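Local coordinates for protein SrtE1 (PDB 5CUW) that cleaves cell-wall sorting signals of the Leu-Ala-x-Thr-Gly and Leu-Pro-x-Thr-Gly types and joins the surface proteins that carry them to the cell wall, at residues A[121-126]-A[177-182]. Residues are numbered along the deposited sequence; the frame is centred on the assembly and turned at random.
Sequences KYFVYK and GKMVEE
A classic beta bulge interrupts the antiparallel pairing of strands 121-134 and 171-184 where two residues, V180 and E181, stand opposite the single V124. The carbonyl O of V124 accepts V180 N at 2.8 Å and a weak second bond from E181 N; V124 N in turn donates to E181 O at 2.9 Å. Beyond the bulge, K126 and K178 are bonded both ways, K126 N to K178 O and K178 N to K126 O. V180 CG2 sits 3.6 Å from V124 CG1. On the face carrying F123, Y125, M179 and E182, M179 CG lies over one face of the Y125 ring. The methionine chain, extended through chi2, bends at chi3 (-71°), which brings CE to 3.2 Å from Y125 OH, while SD meets the edge of the F123 ring in a Met-aromatic contact. With Y125, which also touches I158 and P82, cut back to an alanine, M179 would probably lose the ring packed against its CG and CE, its methyl left to F123 and freer to turn. E182 runs alongside F123, its CG 3.6 Å from F123 CE1; its OE2 makes a long 3.5 Å salt bridge to K121 NZ, whereas OE1 is held by R156 and K85. Strand 113-117 continues the sheet beyond 121-126, and strand 156-164 beyond 177-182, within the beta-barrel catalytic domain of the sortase family, away from the active site.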
loop_
_atom_site.group_PDB
_atom_site.type_symbol
_atom_site.label_atom_id
_atom_site.label_comp_id
_atom_site.label_asym_id
_atom_site.label_seq_id
_atom_site.Cartn_x
_atom_site.Cartn_y
_atom_site.Cartn_z
ATOM N N LYS A 121 -8.757 -9.584 -10.933
ATOM C CA LYS A 121 -9.281 -8.217 -10.959
ATOM C C LYS A 121 -8.211 -7.142 -10.948
ATOM O O LYS A 121 -7.076 -7.383 -10.539
ATOM C CB LYS A 121 -10.206 -7.971 -9.759
ATOM C CG LYS A 121 -11.454 -8.836 -9.742
ATOM C CD LYS A 121 -12.193 -8.713 -8.433
ATOM C CE LYS A 121 -13.479 -9.517 -8.469
ATOM N NZ LYS A 121 -14.408 -8.945 -9.476
ATOM N N TYR A 122 -8.602 -5.949 -11.390
ATOM C CA TYR A 122 -7.861 -4.724 -11.124
ATOM C C TYR A 122 -8.601 -3.915 -10.053
ATOM O O TYR A 122 -9.793 -3.644 -10.186
ATOM C CB TYR A 122 -7.717 -3.876 -12.384
ATOM C CG TYR A 122 -6.921 -4.506 -13.497
ATOM C CD1 TYR A 122 -5.534 -4.414 -13.521
ATOM C CD2 TYR A 122 -7.557 -5.173 -14.541
ATOM C CE1 TYR A 122 -4.792 -4.986 -14.561
ATOM C CE2 TYR A 122 -6.828 -5.746 -15.577
ATOM C CZ TYR A 122 -5.448 -5.645 -15.579
ATOM O OH TYR A 122 -4.720 -6.202 -16.597
ATOM N N PHE A 123 -7.893 -3.523 -9.003
ATOM C CA PHE A 123 -8.454 -2.649 -7.985
ATOM C C PHE A 123 -7.826 -1.269 -8.097
ATOM O O PHE A 123 -6.635 -1.104 -7.832
ATOM C CB PHE A 123 -8.221 -3.235 -6.593
ATOM C CG PHE A 123 -8.917 -4.547 -6.376
ATOM C CD1 PHE A 123 -10.262 -4.587 -6.022
ATOM C CD2 PHE A 123 -8.229 -5.741 -6.523
ATOM C CE1 PHE A 123 -10.902 -5.814 -5.821
ATOM C CE2 PHE A 123 -8.860 -6.949 -6.332
ATOM C CZ PHE A 123 -10.196 -6.986 -5.984
ATOM N N VAL A 124 -8.614 -0.284 -8.508
ATOM C CA VAL A 124 -8.084 1.069 -8.670
ATOM C C VAL A 124 -8.399 1.933 -7.461
ATOM O O VAL A 124 -9.562 2.196 -7.176
ATOM C CB VAL A 124 -8.649 1.756 -9.931
ATOM C CG1 VAL A 124 -8.114 3.192 -10.039
ATOM C CG2 VAL A 124 -8.292 0.949 -11.175
ATOM N N TYR A 125 -7.356 2.371 -6.762
ATOM C CA TYR A 125 -7.489 3.333 -5.689
ATOM C C TYR A 125 -6.999 4.699 -6.134
ATOM O O TYR A 125 -6.170 4.808 -7.044
ATOM C CB TYR A 125 -6.691 2.906 -4.457
ATOM C CG TYR A 125 -7.053 1.559 -3.870
ATOM C CD1 TYR A 125 -6.506 0.394 -4.384
ATOM C CD2 TYR A 125 -7.888 1.455 -2.763
ATOM C CE1 TYR A 125 -6.807 -0.856 -3.838
ATOM C CE2 TYR A 125 -8.199 0.190 -2.202
ATOM C CZ TYR A 125 -7.652 -0.950 -2.743
ATOM O OH TYR A 125 -7.956 -2.193 -2.186
ATOM N N LYS A 126 -7.494 5.740 -5.480
ATOM C CA LYS A 126 -6.925 7.076 -5.667
ATOM C C LYS A 126 -6.433 7.641 -4.337
ATOM O O LYS A 126 -7.078 7.468 -3.295
ATOM C CB LYS A 126 -7.950 7.999 -6.321
ATOM C CG LYS A 126 -8.128 7.658 -7.801
ATOM C CD LYS A 126 -8.963 8.671 -8.560
ATOM C CE LYS A 126 -9.166 8.213 -10.000
ATOM N NZ LYS A 126 -10.266 8.959 -10.668
ATOM N N GLY A 177 -5.324 5.779 0.338
ATOM C CA GLY A 177 -6.169 5.935 -0.832
ATOM C C GLY A 177 -7.534 5.292 -0.635
ATOM O O GLY A 177 -7.743 4.552 0.331
ATOM N N LYS A 178 -8.456 5.579 -1.553
ATOM C CA LYS A 178 -9.825 5.044 -1.513
ATOM C C LYS A 178 -10.170 4.388 -2.831
ATOM O O LYS A 178 -9.890 4.953 -3.883
ATOM C CB LYS A 178 -10.844 6.153 -1.248
ATOM C CG LYS A 178 -10.651 6.910 0.034
ATOM C CD LYS A 178 -11.737 7.964 0.183
ATOM C CE LYS A 178 -11.811 8.858 -1.044
ATOM N NZ LYS A 178 -12.868 9.900 -0.913
ATOM N N MET A 179 -10.843 3.245 -2.794
ATOM C CA MET A 179 -11.135 2.517 -4.029
ATOM C C MET A 179 -12.149 3.245 -4.900
ATOM O O MET A 179 -13.154 3.750 -4.404
ATOM C CB MET A 179 -11.647 1.109 -3.711
ATOM C CG MET A 179 -11.557 0.168 -4.920
ATOM S SD MET A 179 -12.175 -1.483 -4.554
ATOM C CE MET A 179 -10.872 -2.101 -3.477
ATOM N N VAL A 180 -11.894 3.294 -6.205
ATOM C CA VAL A 180 -12.827 3.938 -7.118
ATOM C C VAL A 180 -13.335 2.988 -8.206
ATOM O O VAL A 180 -14.363 3.264 -8.821
ATOM C CB VAL A 180 -12.201 5.190 -7.777
ATOM C CG1 VAL A 180 -11.868 6.217 -6.703
ATOM C CG2 VAL A 180 -10.956 4.820 -8.550
ATOM N N GLU A 181 -12.633 1.876 -8.433
ATOM C CA GLU A 181 -13.048 0.899 -9.444
ATOM C C GLU A 181 -12.602 -0.518 -9.070
ATOM O O GLU A 181 -11.475 -0.734 -8.637
ATOM C CB GLU A 181 -12.494 1.259 -10.838
ATOM C CG GLU A 181 -13.078 0.376 -11.949
ATOM C CD GLU A 181 -12.487 0.616 -13.349
ATOM O OE1 GLU A 181 -11.529 1.411 -13.498
ATOM O OE2 GLU A 181 -12.993 -0.013 -14.310
ATOM N N GLU A 182 -13.513 -1.469 -9.205
ATOM C CA GLU A 182 -13.176 -2.884 -9.105
ATOM C C GLU A 182 -13.471 -3.464 -10.475
ATOM O O GLU A 182 -14.629 -3.538 -10.886
ATOM C CB GLU A 182 -13.983 -3.581 -7.999
ATOM C CG GLU A 182 -13.715 -5.075 -7.873
ATOM C CD GLU A 182 -14.532 -5.736 -6.763
ATOM O OE1 GLU A 182 -15.296 -5.025 -6.080
ATOM O OE2 GLU A 182 -14.414 -6.967 -6.581
#